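Local coordinates for protein S12 family peptidase (Streptomyces sp. 82F2, PDB 3WWX) that probably hydrolyses amide bonds of substrates with D-configured residues, as a D-stereospecific serine amidohydrolase of the beta-lactamase-like S12 peptidase family, at residues I186-G199 / E239-A253. Numbering follows the deposited sequence.
Sequences IIKPLKLRATTVPG and EMISDSRDLQTFYRA
One carboxylate oxygen, Asp246 OD2, gathers the turn at Leu192-Thr195 onto the first turn of helix 244-255. Ala194 N donates to Asp246 OD2 at 2.8 Å on the syn side, 22° out of the carboxylate plane, while the Thr195 hydroxyl comes in on the anti lone pair, Thr195 OG1 to Asp246 OD2 2.7 Å. Behind that hydroxyl stands Ser242, whose OG donates to Thr195 OG1 at 2.8 Å, extending the chain of hydrogen bonds. A water bridges Arg193 N and Asp246 OD1. Asp246 is set in place by Asp243, the N-cap, whose OD1 receives Asp246 N almost straight on (174°).

Further along, Thr196 and Ile241 form a single antiparallel bridge with both backbone bonds made; the backbones of Ser242 and Met240 hydrogen-bond to those of Tyr49 and Val51. At the far end Glu239, with CG between its backbone N and carbonyl carbon (chi1 68°) and extended beyond, reaches past Val197 and Pro198, its OE1 catching Gly199 N at 2.7 Å while Tyr178 OH holds OE2. Helix 178-187 ends in a Schellman motif, Lys191 at C-prime; there Leu190 CD1 meets the Phe250 ring edge, and Ile186 CG2 lies 3.6 Å from Phe250 CD1.

Two buried carboxylates thus fasten this loop of the beta-lactamase-type domain through Ala194, Thr195 and Gly199; the donors on Asp246 OD2 and on both Glu239 oxygens probably stabilise both acids as anions.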
loop_
_atom_site.group_PDB
_atom_site.type_symbol
_atom_site.label_atom_id
_atom_site.label_comp_id
_atom_site.label_asym_id
_atom_site.label_seq_id
_atom_site.Cartn_x
_atom_site.Cartn_y
_atom_site.Cartn_z
ATOM N N ILE A 186 -6.174 -14.477 2.778
ATOM C CA ILE A 186 -6.968 -13.264 2.599
ATOM C C ILE A 186 -7.824 -13.300 1.338
ATOM O O ILE A 186 -9.036 -13.148 1.425
ATOM C CB ILE A 186 -6.089 -11.974 2.623
ATOM C CG1 ILE A 186 -5.263 -11.910 3.914
ATOM C CG2 ILE A 186 -6.963 -10.725 2.501
ATOM C CD1 ILE A 186 -4.199 -10.804 3.943
ATOM N N ILE A 187 -7.208 -13.417 0.160
ATOM C CA ILE A 187 -7.947 -13.348 -1.084
ATOM C C ILE A 187 -9.024 -14.433 -1.165
ATOM O O ILE A 187 -10.177 -14.154 -1.488
ATOM C CB ILE A 187 -6.979 -13.395 -2.280
ATOM C CG1 ILE A 187 -6.129 -12.123 -2.278
ATOM C CG2 ILE A 187 -7.722 -13.522 -3.605
ATOM C CD1 ILE A 187 -4.989 -12.133 -3.281
ATOM N N LYS A 188 -8.654 -15.666 -0.864
ATOM C CA LYS A 188 -9.619 -16.757 -0.996
ATOM C C LYS A 188 -10.727 -16.710 0.070
ATOM O O LYS A 188 -11.915 -16.758 -0.282
ATOM C CB LYS A 188 -8.905 -18.108 -1.037
ATOM C CG LYS A 188 -8.155 -18.354 -2.337
ATOM C CD LYS A 188 -7.342 -19.649 -2.267
ATOM C CE LYS A 188 -6.409 -19.790 -3.454
ATOM N NZ LYS A 188 -7.155 -19.721 -4.738
ATOM N N PRO A 189 -10.372 -16.579 1.356
ATOM C CA PRO A 189 -11.433 -16.584 2.372
ATOM C C PRO A 189 -12.423 -15.430 2.245
ATOM O O PRO A 189 -13.589 -15.582 2.617
ATOM C CB PRO A 189 -10.663 -16.489 3.688
ATOM C CG PRO A 189 -9.325 -17.082 3.380
ATOM C CD PRO A 189 -9.032 -16.661 1.968
ATOM N N LEU A 190 -11.968 -14.291 1.731
ATOM C CA LEU A 190 -12.845 -13.131 1.547
ATOM C C LEU A 190 -13.468 -13.087 0.157
ATOM O O LEU A 190 -14.218 -12.158 -0.135
ATOM C CB LEU A 190 -12.092 -11.823 1.799
ATOM C CG LEU A 190 -11.619 -11.501 3.215
ATOM C CD1 LEU A 190 -10.984 -10.146 3.285
ATOM C CD2 LEU A 190 -12.748 -11.600 4.211
ATOM N N LYS A 191 -13.144 -14.065 -0.684
ATOM C CA LYS A 191 -13.704 -14.157 -2.029
ATOM C C LYS A 191 -13.405 -12.887 -2.827
ATOM O O LYS A 191 -14.283 -12.316 -3.474
ATOM C CB LYS A 191 -15.215 -14.424 -1.964
ATOM C CG LYS A 191 -15.571 -15.695 -1.172
ATOM C CD LYS A 191 -17.094 -15.881 -1.087
ATOM C CE LYS A 191 -17.487 -17.060 -0.211
ATOM N NZ LYS A 191 -16.954 -18.342 -0.755
ATOM N N LEU A 192 -12.151 -12.445 -2.779
ATOM C CA LEU A 192 -11.711 -11.235 -3.499
ATOM C C LEU A 192 -11.364 -11.560 -4.949
ATOM O O LEU A 192 -10.182 -11.690 -5.322
ATOM C CB LEU A 192 -10.518 -10.595 -2.808
ATOM C CG LEU A 192 -10.699 -10.277 -1.326
ATOM C CD1 LEU A 192 -9.499 -9.529 -0.822
ATOM C CD2 LEU A 192 -11.966 -9.447 -1.076
ATOM N N ARG A 193 -12.413 -11.681 -5.758
ATOM C CA ARG A 193 -12.305 -12.213 -7.101
ATOM C C ARG A 193 -11.633 -11.272 -8.100
ATOM O O ARG A 193 -11.322 -11.689 -9.209
ATOM C CB ARG A 193 -13.700 -12.602 -7.600
ATOM C CG ARG A 193 -14.244 -13.827 -6.877
ATOM C CD ARG A 193 -15.713 -14.099 -7.157
ATOM N NE ARG A 193 -16.333 -14.758 -6.006
ATOM C CZ ARG A 193 -17.545 -15.300 -6.001
ATOM N NH1 ARG A 193 -18.295 -15.282 -7.097
ATOM N NH2 ARG A 193 -18.007 -15.872 -4.894
ATOM N N ALA A 194 -11.417 -10.011 -7.718
ATOM C CA ALA A 194 -10.761 -9.042 -8.592
ATOM C C ALA A 194 -9.352 -8.702 -8.087
ATOM O O ALA A 194 -8.729 -7.762 -8.582
ATOM C CB ALA A 194 -11.587 -7.760 -8.673
ATOM N N THR A 195 -8.856 -9.471 -7.127
ATOM C CA THR A 195 -7.605 -9.161 -6.437
ATOM C C THR A 195 -6.541 -10.211 -6.711
ATOM O O THR A 195 -6.792 -11.413 -6.540
ATOM C CB THR A 195 -7.857 -9.059 -4.922
ATOM O OG1 THR A 195 -8.846 -8.053 -4.693
ATOM C CG2 THR A 195 -6.610 -8.630 -4.186
ATOM N N THR A 196 -5.365 -9.754 -7.146
ATOM C CA THR A 196 -4.294 -10.655 -7.523
ATOM C C THR A 196 -2.932 -10.160 -7.047
ATOM O O THR A 196 -2.732 -8.971 -6.738
ATOM C CB THR A 196 -4.239 -10.871 -9.047
ATOM O OG1 THR A 196 -4.044 -9.620 -9.696
ATOM C CG2 THR A 196 -5.519 -11.502 -9.575
ATOM N N VAL A 197 -2.015 -11.117 -6.928
ATOM C CA VAL A 197 -0.618 -10.887 -6.587
ATOM C C VAL A 197 0.137 -11.325 -7.839
ATOM O O VAL A 197 0.408 -12.516 -8.025
ATOM C CB VAL A 197 -0.183 -11.733 -5.369
ATOM C CG1 VAL A 197 1.192 -11.351 -4.914
ATOM C CG2 VAL A 197 -1.187 -11.584 -4.226
ATOM N N PRO A 198 0.411 -10.386 -8.745
ATOM C CA PRO A 198 0.884 -10.760 -10.085
ATOM C C PRO A 198 2.317 -11.302 -10.182
ATOM O O PRO A 198 2.657 -11.954 -11.164
ATOM C CB PRO A 198 0.763 -9.454 -10.875
ATOM C CG PRO A 198 0.826 -8.379 -9.838
ATOM C CD PRO A 198 0.130 -8.944 -8.633
ATOM N N GLY A 199 3.157 -11.037 -9.192
ATOM C CA GLY A 199 4.523 -11.555 -9.233
ATOM C C GLY A 199 5.350 -10.777 -10.232
ATOM O O GLY A 199 5.628 -9.594 -10.012
ATOM N N GLU A 239 2.911 -4.676 -4.972
ATOM C CA GLU A 239 2.619 -5.273 -6.279
ATOM C C GLU A 239 1.153 -5.562 -6.603
ATOM O O GLU A 239 0.857 -5.891 -7.752
ATOM C CB GLU A 239 3.350 -6.617 -6.415
ATOM C CG GLU A 239 2.862 -7.734 -5.508
ATOM C CD GLU A 239 3.422 -9.063 -5.943
ATOM O OE1 GLU A 239 2.999 -9.524 -7.013
ATOM O OE2 GLU A 239 4.265 -9.612 -5.206
ATOM N N MET A 240 0.254 -5.529 -5.614
ATOM C CA MET A 240 -1.082 -6.106 -5.842
ATOM C C MET A 240 -1.959 -5.319 -6.815
ATOM O O MET A 240 -1.791 -4.116 -6.999
ATOM C CB MET A 240 -1.792 -6.344 -4.513
ATOM C CG MET A 240 -1.119 -7.458 -3.732
ATOM S SD MET A 240 -1.816 -7.752 -2.107
ATOM C CE MET A 240 -3.492 -8.237 -2.561
ATOM N N ILE A 241 -2.908 -6.029 -7.421
ATOM C CA ILE A 241 -3.927 -5.448 -8.285
ATOM C C ILE A 241 -5.275 -5.751 -7.666
ATOM O O ILE A 241 -5.475 -6.851 -7.161
ATOM C CB ILE A 241 -3.853 -6.028 -9.719
ATOM C CG1 ILE A 241 -2.463 -5.746 -10.317
ATOM C CG2 ILE A 241 -4.959 -5.443 -10.606
ATOM C CD1 ILE A 241 -2.176 -6.498 -11.647
ATOM N N SER A 242 -6.187 -4.780 -7.667
ATOM C CA SER A 242 -7.513 -4.993 -7.104
ATOM C C SER A 242 -8.505 -4.043 -7.773
ATOM O O SER A 242 -8.205 -3.397 -8.756
ATOM C CB SER A 242 -7.480 -4.814 -5.580
ATOM O OG SER A 242 -8.672 -5.288 -4.974
ATOM N N ASP A 243 -9.718 -3.989 -7.244
ATOM C CA ASP A 243 -10.699 -3.007 -7.671
ATOM C C ASP A 243 -11.275 -2.312 -6.435
ATOM O O ASP A 243 -10.879 -2.583 -5.294
ATOM C CB ASP A 243 -11.772 -3.600 -8.597
ATOM C CG ASP A 243 -12.792 -4.469 -7.884
ATOM O OD1 ASP A 243 -12.724 -4.621 -6.656
ATOM O OD2 ASP A 243 -13.658 -5.025 -8.602
ATOM N N SER A 244 -12.197 -1.394 -6.655
ATOM C CA SER A 244 -12.687 -0.555 -5.570
ATOM C C SER A 244 -13.689 -1.277 -4.678
ATOM O O SER A 244 -13.970 -0.794 -3.601
ATOM C CB SER A 244 -13.335 0.701 -6.130
ATOM O OG SER A 244 -12.445 1.406 -6.994
ATOM N N ARG A 245 -14.213 -2.400 -5.141
ATOM C CA ARG A 245 -15.093 -3.246 -4.331
ATOM C C ARG A 245 -14.284 -4.128 -3.378
ATOM O O ARG A 245 -14.482 -4.100 -2.155
ATOM C CB ARG A 245 -15.950 -4.125 -5.228
ATOM C CG ARG A 245 -16.975 -4.966 -4.487
ATOM C CD ARG A 245 -17.796 -5.820 -5.415
ATOM N NE ARG A 245 -18.849 -6.515 -4.672
ATOM C CZ ARG A 245 -19.781 -7.282 -5.230
ATOM N NH1 ARG A 245 -19.804 -7.457 -6.545
ATOM N NH2 ARG A 245 -20.694 -7.875 -4.469
ATOM N N ASP A 246 -13.344 -4.894 -3.926
ATOM C CA ASP A 246 -12.555 -5.809 -3.122
ATOM C C ASP A 246 -11.762 -5.060 -2.057
ATOM O O ASP A 246 -11.571 -5.561 -0.963
ATOM C CB ASP A 246 -11.570 -6.577 -3.995
ATOM C CG ASP A 246 -12.204 -7.747 -4.740
ATOM O OD1 ASP A 246 -13.450 -7.891 -4.754
ATOM O OD2 ASP A 246 -11.419 -8.522 -5.347
ATOM N N LEU A 247 -11.260 -3.871 -2.384
ATOM C CA LEU A 247 -10.483 -3.152 -1.378
ATOM C C LEU A 247 -11.342 -2.808 -0.167
ATOM O O LEU A 247 -10.879 -2.888 0.973
ATOM C CB LEU A 247 -9.812 -1.905 -1.947
ATOM C CG LEU A 247 -8.619 -2.166 -2.860
ATOM C CD1 LEU A 247 -8.123 -0.831 -3.378
ATOM C CD2 LEU A 247 -7.507 -2.922 -2.165
ATOM N N GLN A 248 -12.596 -2.438 -0.422
ATOM C CA GLN A 248 -13.516 -2.190 0.684
ATOM C C GLN A 248 -13.797 -3.474 1.461
ATOM O O GLN A 248 -13.771 -3.484 2.696
ATOM C CB GLN A 248 -14.833 -1.614 0.190
ATOM C CG GLN A 248 -14.740 -0.230 -0.368
ATOM C CD GLN A 248 -16.090 0.213 -0.827
ATOM O OE1 GLN A 248 -16.917 0.653 -0.016
ATOM N NE2 GLN A 248 -16.372 0.011 -2.096
ATOM N N THR A 249 -14.057 -4.567 0.754
ATOM C CA THR A 249 -14.310 -5.843 1.437
ATOM C C THR A 249 -13.171 -6.185 2.404
ATOM O O THR A 249 -13.376 -6.585 3.560
ATOM C CB THR A 249 -14.478 -6.961 0.410
ATOM O OG1 THR A 249 -15.569 -6.609 -0.451
ATOM C CG2 THR A 249 -14.739 -8.305 1.095
ATOM N N PHE A 250 -11.951 -5.992 1.928
ATOM C CA PHE A 250 -10.775 -6.280 2.726
ATOM C C PHE A 250 -10.657 -5.357 3.943
ATOM O O PHE A 250 -10.563 -5.840 5.086
ATOM C CB PHE A 250 -9.499 -6.182 1.875
ATOM C CG PHE A 250 -8.228 -6.215 2.702
ATOM C CD1 PHE A 250 -7.868 -7.360 3.407
ATOM C CD2 PHE A 250 -7.397 -5.097 2.782
ATOM C CE1 PHE A 250 -6.718 -7.380 4.171
ATOM C CE2 PHE A 250 -6.245 -5.125 3.543
ATOM C CZ PHE A 250 -5.909 -6.278 4.243
ATOM N N TYR A 251 -10.688 -4.043 3.742
ATOM C CA TYR A 251 -10.487 -3.145 4.874
ATOM C C TYR A 251 -11.643 -3.221 5.885
ATOM O O TYR A 251 -11.409 -3.132 7.094
ATOM C CB TYR A 251 -10.228 -1.701 4.411
ATOM C CG TYR A 251 -8.783 -1.479 3.975
ATOM C CD1 TYR A 251 -7.789 -1.202 4.901
ATOM C CD2 TYR A 251 -8.431 -1.544 2.645
ATOM C CE1 TYR A 251 -6.470 -1.013 4.516
ATOM C CE2 TYR A 251 -7.101 -1.375 2.249
ATOM C CZ TYR A 251 -6.143 -1.097 3.190
ATOM O OH TYR A 251 -4.854 -0.932 2.752
ATOM N N ARG A 252 -12.867 -3.423 5.408
ATOM C CA ARG A 252 -13.995 -3.622 6.327
ATOM C C ARG A 252 -13.764 -4.874 7.168
ATOM O O ARG A 252 -13.858 -4.823 8.395
ATOM C CB ARG A 252 -15.313 -3.752 5.560
ATOM C CG ARG A 252 -15.754 -2.479 4.827
ATOM C CD ARG A 252 -16.993 -2.721 3.958
ATOM N NE ARG A 252 -18.197 -2.798 4.778
ATOM C CZ ARG A 252 -18.938 -1.754 5.127
ATOM N NH1 ARG A 252 -18.661 -0.539 4.674
ATOM N NH2 ARG A 252 -19.979 -1.947 5.924
ATOM N N ALA A 253 -13.451 -5.997 6.528
ATOM C CA ALA A 253 -13.197 -7.234 7.272
ATOM C C ALA A 253 -12.054 -7.072 8.249
ATOM O O ALA A 253 -12.095 -7.572 9.373
ATOM C CB ALA A 253 -12.920 -8.384 6.330
HETATM O O HOH W 1 -14.972 -10.006 -5.753
#